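Local structure of CMP-sialic acid transporter 1 (Zea mays, 6I1R) at residues I132-Q143 with V263-M274; Y34-E42 with V203-I211. The protein probably carries CMP-sialic acid across the Golgi membrane into the organelle, and is captured here facing outward with CMP in its pocket. The protein carries 5 engineered substitutions. One frame throughout, in Å; residues are numbered along the deposited sequence.

Contact 1: residues I132-Q143 with V263-M274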
loop_
_atom_site.group_PDB
_atom_site.type_symbol
_atom_site.label_atom_id
_atom_site.label_comp_id
_atom_site.label_asym_id
_atom_site.label_seq_id
_atom_site.Cartn_x
_atom_site.Cartn_y
_atom_site.Cartn_z
ATOM N N ILE B 132 34.173 3.548 -0.328
ATOM C CA ILE B 132 32.948 3.207 -1.065
ATOM C C ILE B 132 32.349 1.940 -0.440
ATOM O O ILE B 132 31.161 1.899 -0.123
ATOM C CB ILE B 132 33.208 3.022 -2.578
ATOM C CG1 ILE B 132 33.931 4.214 -3.215
ATOM C CG2 ILE B 132 31.909 2.714 -3.313
ATOM C CD1 ILE B 132 33.267 5.552 -2.979
ATOM N N VAL B 133 33.189 0.924 -0.252
ATOM C CA VAL B 133 32.748 -0.337 0.343
ATOM C C VAL B 133 32.227 -0.055 1.757
ATOM O O VAL B 133 31.115 -0.457 2.101
ATOM C CB VAL B 133 33.871 -1.394 0.350
ATOM C CG1 VAL B 133 33.488 -2.622 1.165
ATOM C CG2 VAL B 133 34.272 -1.803 -1.061
ATOM N N LEU B 134 33.014 0.652 2.561
ATOM C CA LEU B 134 32.611 0.938 3.941
ATOM C C LEU B 134 31.230 1.599 3.966
ATOM O O LEU B 134 30.434 1.300 4.852
ATOM C CB LEU B 134 33.639 1.840 4.627
ATOM C CG LEU B 134 34.684 1.124 5.479
ATOM C CD1 LEU B 134 35.664 2.132 6.044
ATOM C CD2 LEU B 134 34.038 0.324 6.601
ATOM N N LEU B 135 30.956 2.486 3.011
ATOM C CA LEU B 135 29.665 3.176 2.962
ATOM C C LEU B 135 28.540 2.149 2.780
ATOM O O LEU B 135 27.549 2.175 3.511
ATOM C CB LEU B 135 29.663 4.197 1.820
ATOM C CG LEU B 135 28.429 5.095 1.747
ATOM C CD1 LEU B 135 28.372 6.044 2.935
ATOM C CD2 LEU B 135 28.401 5.875 0.442
ATOM N N ALA B 136 28.707 1.259 1.806
ATOM C CA ALA B 136 27.722 0.215 1.525
ATOM C C ALA B 136 27.550 -0.689 2.751
ATOM O O ALA B 136 26.429 -1.046 3.107
ATOM C CB ALA B 136 28.146 -0.580 0.314
ATOM N N VAL B 137 28.664 -1.048 3.384
ATOM C CA VAL B 137 28.638 -1.923 4.556
ATOM C C VAL B 137 27.976 -1.179 5.726
ATOM O O VAL B 137 27.209 -1.776 6.477
ATOM C CB VAL B 137 30.053 -2.416 4.922
ATOM C CG1 VAL B 137 30.075 -3.125 6.267
ATOM C CG2 VAL B 137 30.638 -3.314 3.843
ATOM N N GLY B 138 28.267 0.112 5.871
ATOM C CA GLY B 138 27.775 0.910 7.001
ATOM C C GLY B 138 26.274 1.141 6.949
ATOM O O GLY B 138 25.607 1.173 7.987
ATOM N N THR B 139 25.747 1.318 5.739
ATOM C CA THR B 139 24.318 1.548 5.530
ATOM C C THR B 139 23.553 0.238 5.754
ATOM O O THR B 139 22.522 0.218 6.427
ATOM C CB THR B 139 24.060 2.128 4.135
ATOM O OG1 THR B 139 24.628 1.240 3.172
ATOM C CG2 THR B 139 24.640 3.515 3.962
ATOM N N THR B 140 24.075 -0.843 5.183
ATOM C CA THR B 140 23.546 -2.189 5.407
ATOM C C THR B 140 23.475 -2.476 6.912
ATOM O O THR B 140 22.458 -2.969 7.398
ATOM C CB THR B 140 24.398 -3.237 4.680
ATOM O OG1 THR B 140 24.413 -2.899 3.293
ATOM C CG2 THR B 140 23.888 -4.651 4.853
ATOM N N THR B 141 24.551 -2.146 7.629
ATOM C CA THR B 141 24.664 -2.406 9.072
ATOM C C THR B 141 23.486 -1.770 9.823
ATOM O O THR B 141 22.900 -2.402 10.698
ATOM C CB THR B 141 26.011 -1.911 9.617
ATOM O OG1 THR B 141 27.029 -2.770 9.102
ATOM C CG2 THR B 141 26.086 -1.894 11.128
ATOM N N SER B 142 23.148 -0.530 9.478
ATOM C CA SER B 142 22.066 0.196 10.147
ATOM C C SER B 142 20.705 -0.445 9.844
ATOM O O SER B 142 19.785 -0.362 10.657
ATOM C CB SER B 142 22.079 1.653 9.761
ATOM O OG SER B 142 21.893 1.806 8.363
ATOM N N GLN B 143 20.578 -1.079 8.681
ATOM C CA GLN B 143 19.301 -1.644 8.251
ATOM C C GLN B 143 19.098 -3.047 8.841
ATOM O O GLN B 143 17.954 -3.463 9.021
ATOM C CB GLN B 143 19.228 -1.682 6.723
ATOM C CG GLN B 143 19.214 -0.300 6.085
ATOM C CD GLN B 143 18.741 -0.336 4.653
ATOM O OE1 GLN B 143 19.535 -0.384 3.717
ATOM N NE2 GLN B 143 17.429 -0.326 4.472
ATOM N N VAL B 263 25.705 9.512 -4.029
ATOM C CA VAL B 263 25.408 8.322 -3.210
ATOM C C VAL B 263 25.855 8.544 -1.758
ATOM O O VAL B 263 25.346 7.869 -0.866
ATOM C CB VAL B 263 26.011 7.028 -3.795
ATOM C CG1 VAL B 263 25.408 6.688 -5.150
ATOM C CG2 VAL B 263 27.528 7.067 -3.877
ATOM N N TYR B 264 26.791 9.459 -1.503
ATOM C CA TYR B 264 27.102 9.823 -0.114
ATOM C C TYR B 264 25.941 10.643 0.467
ATOM O O TYR B 264 25.571 10.447 1.621
ATOM C CB TYR B 264 28.449 10.548 -0.010
ATOM C CG TYR B 264 29.616 9.647 0.314
ATOM C CD1 TYR B 264 29.949 9.350 1.626
ATOM C CD2 TYR B 264 30.385 9.080 -0.688
ATOM C CE1 TYR B 264 31.015 8.521 1.934
ATOM C CE2 TYR B 264 31.456 8.248 -0.399
ATOM C CZ TYR B 264 31.773 7.966 0.917
ATOM O OH TYR B 264 32.825 7.145 1.203
ATOM N N SER B 265 25.356 11.535 -0.333
ATOM C CA SER B 265 24.210 12.345 0.110
ATOM C C SER B 265 23.008 11.444 0.420
ATOM O O SER B 265 22.380 11.580 1.472
ATOM C CB SER B 265 23.844 13.391 -0.914
ATOM O OG SER B 265 24.927 14.275 -1.154
ATOM N N THR B 266 22.705 10.540 -0.510
ATOM C CA THR B 266 21.577 9.608 -0.406
ATOM C C THR B 266 21.740 8.715 0.830
ATOM O O THR B 266 20.778 8.467 1.559
ATOM C CB THR B 266 21.470 8.727 -1.659
ATOM O OG1 THR B 266 22.127 9.382 -2.744
ATOM C CG2 THR B 266 20.040 8.425 -2.049
ATOM N N SER B 267 22.959 8.225 1.036
ATOM C CA SER B 267 23.262 7.329 2.150
ATOM C C SER B 267 23.073 8.060 3.484
ATOM O O SER B 267 22.431 7.537 4.394
ATOM C CB SER B 267 24.656 6.766 2.025
ATOM O OG SER B 267 24.771 5.949 0.868
ATOM N N MET B 268 23.617 9.272 3.580
ATOM C CA MET B 268 23.553 10.061 4.816
ATOM C C MET B 268 22.110 10.512 5.085
ATOM O O MET B 268 21.747 10.766 6.235
ATOM C CB MET B 268 24.458 11.296 4.737
ATOM C CG MET B 268 25.938 10.969 4.632
ATOM S SD MET B 268 26.529 9.882 5.948
ATOM C CE MET B 268 27.925 9.118 5.124
ATOM N N ALA B 269 21.302 10.625 4.033
ATOM C CA ALA B 269 19.880 10.939 4.188
ATOM C C ALA B 269 19.171 9.785 4.907
ATOM O O ALA B 269 18.371 10.004 5.819
ATOM C CB ALA B 269 19.261 11.205 2.837
ATOM N N MET B 270 19.487 8.564 4.484
ATOM C CA MET B 270 18.884 7.349 5.027
ATOM C C MET B 270 19.214 7.217 6.521
ATOM O O MET B 270 18.395 6.719 7.293
ATOM C CB MET B 270 19.400 6.114 4.284
ATOM C CG MET B 270 18.599 4.856 4.556
ATOM S SD MET B 270 19.652 3.387 4.645
ATOM C CE MET B 270 20.422 3.635 6.244
ATOM N N LEU B 271 20.410 7.645 6.921
ATOM C CA LEU B 271 20.795 7.623 8.335
ATOM C C LEU B 271 20.022 8.709 9.093
ATOM O O LEU B 271 19.517 8.458 10.186
ATOM C CB LEU B 271 22.308 7.833 8.470
ATOM C CG LEU B 271 23.187 6.654 8.055
ATOM C CD1 LEU B 271 24.658 7.032 8.130
ATOM C CD2 LEU B 271 22.910 5.428 8.914
ATOM N N LEU B 272 19.935 9.905 8.510
ATOM C CA LEU B 272 19.240 11.027 9.147
ATOM C C LEU B 272 17.766 10.665 9.371
ATOM O O LEU B 272 17.210 10.966 10.429
ATOM C CB LEU B 272 19.378 12.275 8.266
ATOM C CG LEU B 272 18.742 13.553 8.813
ATOM C CD1 LEU B 272 19.357 13.945 10.148
ATOM C CD2 LEU B 272 18.873 14.693 7.815
ATOM N N THR B 273 17.151 10.021 8.380
ATOM C CA THR B 273 15.744 9.605 8.460
ATOM C C THR B 273 15.522 8.730 9.701
ATOM O O THR B 273 14.552 8.925 10.435
ATOM C CB THR B 273 15.307 8.866 7.186
ATOM O OG1 THR B 273 15.239 9.815 6.120
ATOM C CG2 THR B 273 13.968 8.177 7.323
ATOM N N MET B 274 16.416 7.768 9.915
ATOM C CA MET B 274 16.322 6.856 11.059
ATOM C C MET B 274 16.506 7.631 12.370
ATOM O O MET B 274 15.817 7.352 13.353
ATOM C CB MET B 274 17.379 5.750 10.970
ATOM C CG MET B 274 16.975 4.600 10.069
ATOM S SD MET B 274 18.396 3.627 9.513
ATOM C CE MET B 274 17.648 2.008 9.340
#
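Leu135 sets its CD2 methyl squarely on the ring of Tyr264, 3.7 Å from the ring centroid and just 1° off the ring normal, a CH-pi contact centred on the face. The second branch, CD1, reaches the rim at Tyr264 CE1 and also meets the methyl CE of Met268, 3.8 Å away. CG anti to the backbone N (chi1 -174°) swings the fork across to the other helix, and chi2 turns CD2 onto the ring. Ile132 comes to the same ring from its edge, crossing the tyrosine side chain at about a right angle, with CD1 4.1 Å from Tyr264 CE2. The phenol OH is tied to the carbonyl of Ser299 on helix 287-304, which fixes the far end of the ring.

These are two membrane-bundle helices running nearly parallel, their short axes 20° apart, and Leu135 packs knobs-into-holes among Val263, Tyr264, Ser267 and Met268. One turn on, Thr139 CG2 lies 3.8 Å from Ser267 CB. Ser267 turns its OG back to Val263 O (2.7 Å), almost in line with the carbonyl bond, a serine hydroxyl satisfied within its own helix. Ser142 OG bonds Thr139 O at 2.6 Å, from well off the carbonyl axis, while Met270 CE and Leu271 CD2 pack against this hydroxyl. Met270 SD lies 3.8 Å from Gln143 CD; the OE1 of that glutamine is hydrogen-bonded to Asn106. Met274, extended beyond CG, brings CE to 3.5 Å from Ser142 O.

Contact 2: residues Y34-E42 with V203-I211. With C5P (cytidine-5'-monophosphate), chain D.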
loop_
_atom_site.group_PDB
_atom_site.type_symbol
_atom_site.label_atom_id
_atom_site.label_comp_id
_atom_site.label_asym_id
_atom_site.label_seq_id
_atom_site.Cartn_x
_atom_site.Cartn_y
_atom_site.Cartn_z
ATOM N N TYR B 34 0.940 6.144 -5.760
ATOM C CA TYR B 34 2.372 6.430 -5.871
ATOM C C TYR B 34 2.875 5.986 -7.253
ATOM O O TYR B 34 4.081 5.938 -7.494
ATOM C CB TYR B 34 3.132 5.756 -4.722
ATOM C CG TYR B 34 4.488 6.329 -4.382
ATOM C CD1 TYR B 34 5.009 7.436 -5.037
ATOM C CD2 TYR B 34 5.247 5.775 -3.361
ATOM C CE1 TYR B 34 6.252 7.957 -4.711
ATOM C CE2 TYR B 34 6.489 6.286 -3.018
ATOM C CZ TYR B 34 6.995 7.381 -3.695
ATOM O OH TYR B 34 8.217 7.893 -3.367
ATOM N N ALA B 35 1.955 5.645 -8.153
ATOM C CA ALA B 35 2.280 5.383 -9.551
ATOM C C ALA B 35 2.341 6.705 -10.328
ATOM O O ALA B 35 3.111 6.832 -11.278
ATOM C CB ALA B 35 1.259 4.445 -10.148
ATOM N N THR B 36 1.534 7.679 -9.907
ATOM C CA THR B 36 1.348 8.934 -10.643
ATOM C C THR B 36 2.328 10.016 -10.170
ATOM O O THR B 36 2.528 11.001 -10.881
ATOM C CB THR B 36 -0.093 9.442 -10.498
ATOM O OG1 THR B 36 -0.466 9.333 -9.123
ATOM C CG2 THR B 36 -1.080 8.677 -11.353
ATOM N N ILE B 37 2.921 9.860 -8.986
ATOM C CA ILE B 37 3.772 10.918 -8.413
ATOM C C ILE B 37 5.015 11.131 -9.289
ATOM O O ILE B 37 5.351 12.276 -9.585
ATOM C CB ILE B 37 4.131 10.622 -6.942
ATOM C CG1 ILE B 37 2.993 11.052 -6.013
ATOM C CG2 ILE B 37 5.456 11.267 -6.550
ATOM C CD1 ILE B 37 3.230 10.745 -4.560
ATOM N N PRO B 38 5.703 10.047 -9.700
ATOM C CA PRO B 38 6.899 10.197 -10.543
ATOM C C PRO B 38 6.616 10.968 -11.842
ATOM O O PRO B 38 7.498 11.665 -12.343
ATOM C CB PRO B 38 7.348 8.767 -10.873
ATOM C CG PRO B 38 6.801 7.959 -9.733
ATOM C CD PRO B 38 5.476 8.622 -9.430
ATOM N N PHE B 39 5.399 10.833 -12.367
ATOM C CA PHE B 39 4.970 11.567 -13.559
ATOM C C PHE B 39 4.892 13.066 -13.241
ATOM O O PHE B 39 5.490 13.882 -13.943
ATOM C CB PHE B 39 3.632 11.016 -14.064
ATOM C CG PHE B 39 3.010 11.780 -15.206
ATOM C CD1 PHE B 39 3.417 11.562 -16.515
ATOM C CD2 PHE B 39 2.005 12.706 -14.973
ATOM C CE1 PHE B 39 2.838 12.261 -17.563
ATOM C CE2 PHE B 39 1.426 13.403 -16.023
ATOM C CZ PHE B 39 1.843 13.181 -17.314
ATOM N N LEU B 40 4.165 13.413 -12.180
ATOM C CA LEU B 40 4.026 14.811 -11.753
ATOM C C LEU B 40 5.388 15.371 -11.328
ATOM O O LEU B 40 5.674 16.544 -11.564
ATOM C CB LEU B 40 3.027 14.905 -10.594
ATOM C CG LEU B 40 1.582 14.518 -10.909
ATOM C CD1 LEU B 40 0.676 14.845 -9.733
ATOM C CD2 LEU B 40 1.084 15.211 -12.170
ATOM N N ALA B 41 6.214 14.539 -10.697
ATOM C CA ALA B 41 7.540 14.964 -10.245
ATOM C C ALA B 41 8.411 15.325 -11.453
ATOM O O ALA B 41 9.131 16.318 -11.415
ATOM C CB ALA B 41 8.179 13.886 -9.404
ATOM N N GLU B 42 8.336 14.522 -12.514
ATOM C CA GLU B 42 9.089 14.790 -13.745
ATOM C C GLU B 42 8.541 16.053 -14.421
ATOM O O GLU B 42 9.310 16.899 -14.878
ATOM C CB GLU B 42 9.019 13.601 -14.706
ATOM C CG GLU B 42 10.021 12.502 -14.395
ATOM C CD GLU B 42 11.474 12.891 -14.601
ATOM O OE1 GLU B 42 11.997 12.661 -15.710
ATOM O OE2 GLU B 42 12.080 13.421 -13.648
ATOM N N VAL B 203 9.186 12.285 -18.930
ATOM C CA VAL B 203 7.740 12.533 -18.969
ATOM C C VAL B 203 7.103 11.554 -19.964
ATOM O O VAL B 203 6.152 10.858 -19.623
ATOM C CB VAL B 203 7.419 14.002 -19.319
ATOM C CG1 VAL B 203 6.036 14.170 -19.933
ATOM C CG2 VAL B 203 7.569 14.908 -18.106
ATOM N N ILE B 204 7.652 11.496 -21.174
ATOM C CA ILE B 204 7.129 10.626 -22.236
ATOM C C ILE B 204 7.036 9.185 -21.714
ATOM O O ILE B 204 5.985 8.553 -21.822
ATOM C CB ILE B 204 7.998 10.727 -23.510
ATOM C CG1 ILE B 204 7.873 12.103 -24.172
ATOM C CG2 ILE B 204 7.670 9.609 -24.489
ATOM C CD1 ILE B 204 9.069 12.497 -25.007
ATOM N N PHE B 205 8.124 8.681 -21.134
ATOM C CA PHE B 205 8.198 7.268 -20.735
ATOM C C PHE B 205 7.302 7.003 -19.516
ATOM O O PHE B 205 6.588 6.001 -19.496
ATOM C CB PHE B 205 9.648 6.848 -20.476
ATOM C CG PHE B 205 10.392 6.362 -21.696
ATOM C CD1 PHE B 205 10.587 7.194 -22.789
ATOM C CD2 PHE B 205 10.906 5.076 -21.747
ATOM C CE1 PHE B 205 11.274 6.745 -23.908
ATOM C CE2 PHE B 205 11.594 4.630 -22.866
ATOM C CZ PHE B 205 11.776 5.465 -23.944
ATOM N N ASN B 206 7.341 7.882 -18.511
ATOM C CA ASN B 206 6.409 7.809 -17.369
ATOM C C ASN B 206 4.968 7.678 -17.875
ATOM O O ASN B 206 4.177 6.908 -17.331
ATOM C CB ASN B 206 6.493 9.040 -16.459
ATOM C CG ASN B 206 7.414 8.861 -15.271
ATOM O OD1 ASN B 206 8.518 9.398 -15.248
ATOM N ND2 ASN B 206 6.963 8.124 -14.270
ATOM N N MET B 207 4.651 8.453 -18.909
ATOM C CA MET B 207 3.304 8.543 -19.468
ATOM C C MET B 207 2.971 7.256 -20.232
ATOM O O MET B 207 1.875 6.710 -20.090
ATOM C CB MET B 207 3.203 9.745 -20.414
ATOM C CG MET B 207 1.786 10.192 -20.702
ATOM S SD MET B 207 1.724 11.916 -21.265
ATOM C CE MET B 207 2.749 11.826 -22.731
ATOM N N GLY B 208 3.921 6.785 -21.040
ATOM C CA GLY B 208 3.776 5.526 -21.770
ATOM C C GLY B 208 3.590 4.338 -20.837
ATOM O O GLY B 208 2.906 3.374 -21.184
ATOM N N TRP B 209 4.203 4.408 -19.656
ATOM C CA TRP B 209 4.043 3.371 -18.634
ATOM C C TRP B 209 2.577 3.314 -18.188
ATOM O O TRP B 209 1.956 2.250 -18.201
ATOM C CB TRP B 209 4.990 3.630 -17.453
ATOM C CG TRP B 209 5.107 2.482 -16.497
ATOM C CD1 TRP B 209 5.595 1.236 -16.765
ATOM C CD2 TRP B 209 4.743 2.477 -15.104
ATOM N NE1 TRP B 209 5.551 0.454 -15.642
ATOM C CE2 TRP B 209 5.033 1.188 -14.607
ATOM C CE3 TRP B 209 4.197 3.427 -14.233
ATOM C CZ2 TRP B 209 4.796 0.831 -13.280
ATOM C CZ3 TRP B 209 3.962 3.073 -12.923
ATOM C CH2 TRP B 209 4.258 1.792 -12.455
ATOM N N LEU B 210 2.033 4.475 -17.828
ATOM C CA LEU B 210 0.647 4.587 -17.360
ATOM C C LEU B 210 -0.325 4.191 -18.480
ATOM O O LEU B 210 -1.383 3.622 -18.206
ATOM C CB LEU B 210 0.387 6.022 -16.888
ATOM C CG LEU B 210 1.144 6.455 -15.633
ATOM C CD1 LEU B 210 1.088 7.965 -15.459
ATOM C CD2 LEU B 210 0.598 5.756 -14.398
ATOM N N ILE B 211 0.025 4.498 -19.729
ATOM C CA ILE B 211 -0.786 4.081 -20.878
ATOM C C ILE B 211 -0.697 2.556 -21.021
ATOM O O ILE B 211 -1.694 1.909 -21.345
ATOM C CB ILE B 211 -0.360 4.815 -22.168
ATOM C CG1 ILE B 211 -0.673 6.314 -22.093
ATOM C CG2 ILE B 211 -0.997 4.175 -23.395
ATOM C CD1 ILE B 211 0.049 7.151 -23.125
HETATM O O3P C5P D . 13.117 10.614 -12.591
HETATM P P C5P D . 12.962 9.120 -12.750
HETATM O O1P C5P D . 14.230 8.335 -12.516
HETATM O O2P C5P D . 11.740 8.545 -12.076
HETATM O "O5'" C5P D . 12.669 8.926 -14.322
HETATM C "C5'" C5P D . 11.420 8.400 -14.767
HETATM C "C4'" C5P D . 11.660 7.109 -15.538
HETATM O "O4'" C5P D . 11.584 5.993 -14.647
HETATM C "C3'" C5P D . 10.614 6.912 -16.626
HETATM O "O3'" C5P D . 11.244 6.934 -17.913
HETATM C "C2'" C5P D . 9.934 5.583 -16.324
HETATM O "O2'" C5P D . 10.074 4.634 -17.389
HETATM C "C1'" C5P D . 10.599 5.044 -15.067
HETATM N N1 C5P D . 9.596 4.864 -14.015
HETATM C C2 C5P D . 8.631 3.843 -14.130
HETATM N N3 C5P D . 7.703 3.671 -13.164
HETATM C C4 C5P D . 7.691 4.477 -12.080
HETATM C C5 C5P D . 8.636 5.488 -11.954
HETATM C C6 C5P D . 9.592 5.667 -12.946
HETATM O O2 C5P D . 8.635 3.092 -15.130
HETATM N N4 C5P D . 6.756 4.299 -11.115
#
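Trp209 presents one face of its indole to the cytosine of the bound CMP, whose N3 sits 3.6 Å above the ring plane and toward the rim, while Ala35 CB meets the indole edge, 4.1 Å from CZ3. The base is steeply inclined to the indole and leans on it by its N3 and N4 side. The second flat group, the ring of Phe39, has Asn206 CB in its plane at the edge, with Val203 O also at the edge and Leu210 CD1 and Met207 CB approaching obliquely. This is knobs-into-holes packing between nearly antiparallel helices, 157° apart: Phe39, its CG anti to the backbone N (chi1 174°), enters the hole formed by Val203, Asn206, Met207 and Leu210. Met207 SD adds a Met-aromatic contact at the ring edge, 5.1 Å from the Phe39 centroid. Trp224 meets the same ring edge-to-face.

The helix pair also builds one wall of the nucleotide pocket. Pro38 CB lies 3.7 Å from C5 of the cytosine, while Trp209 meets the base by N3 and N4. Replacing Trp209 by an alanine would probably leave the N3 and N4 side of the base without its aromatic support and free to shift, and would take away the aromatic edge beside Ala35 CB. One turn further along helix 37-59, Glu42 CB packs on Val203 CG2 at 3.9 Å, and the chain then bends at chi2 toward the phosphate. Lys45 forms a salt bridge with the carboxylate and may ease its closeness to that anion, where Glu42 OE2 stands 3.2 Å from O3P of CMP.

From the N terminus the chain first passes helix 3-24 and then lays down residues 34-42, the first half of contact 2. It runs on to helix 126-143, which supplies 132-143 for contact 1, and only afterwards reaches helix 191-216, where 203-211 closes a loop of 160 residues back onto the start of helix 37-59. Helix 259-279 then returns with 263-274 and closes contact 1 over 119 intervening residues. The two closures therefore cross rather than nest. They lie on opposite sides of the chain's centre, about 28 Å between contact centres: contact 2 at the nucleotide, contact 1 in the buried helix packing farther off.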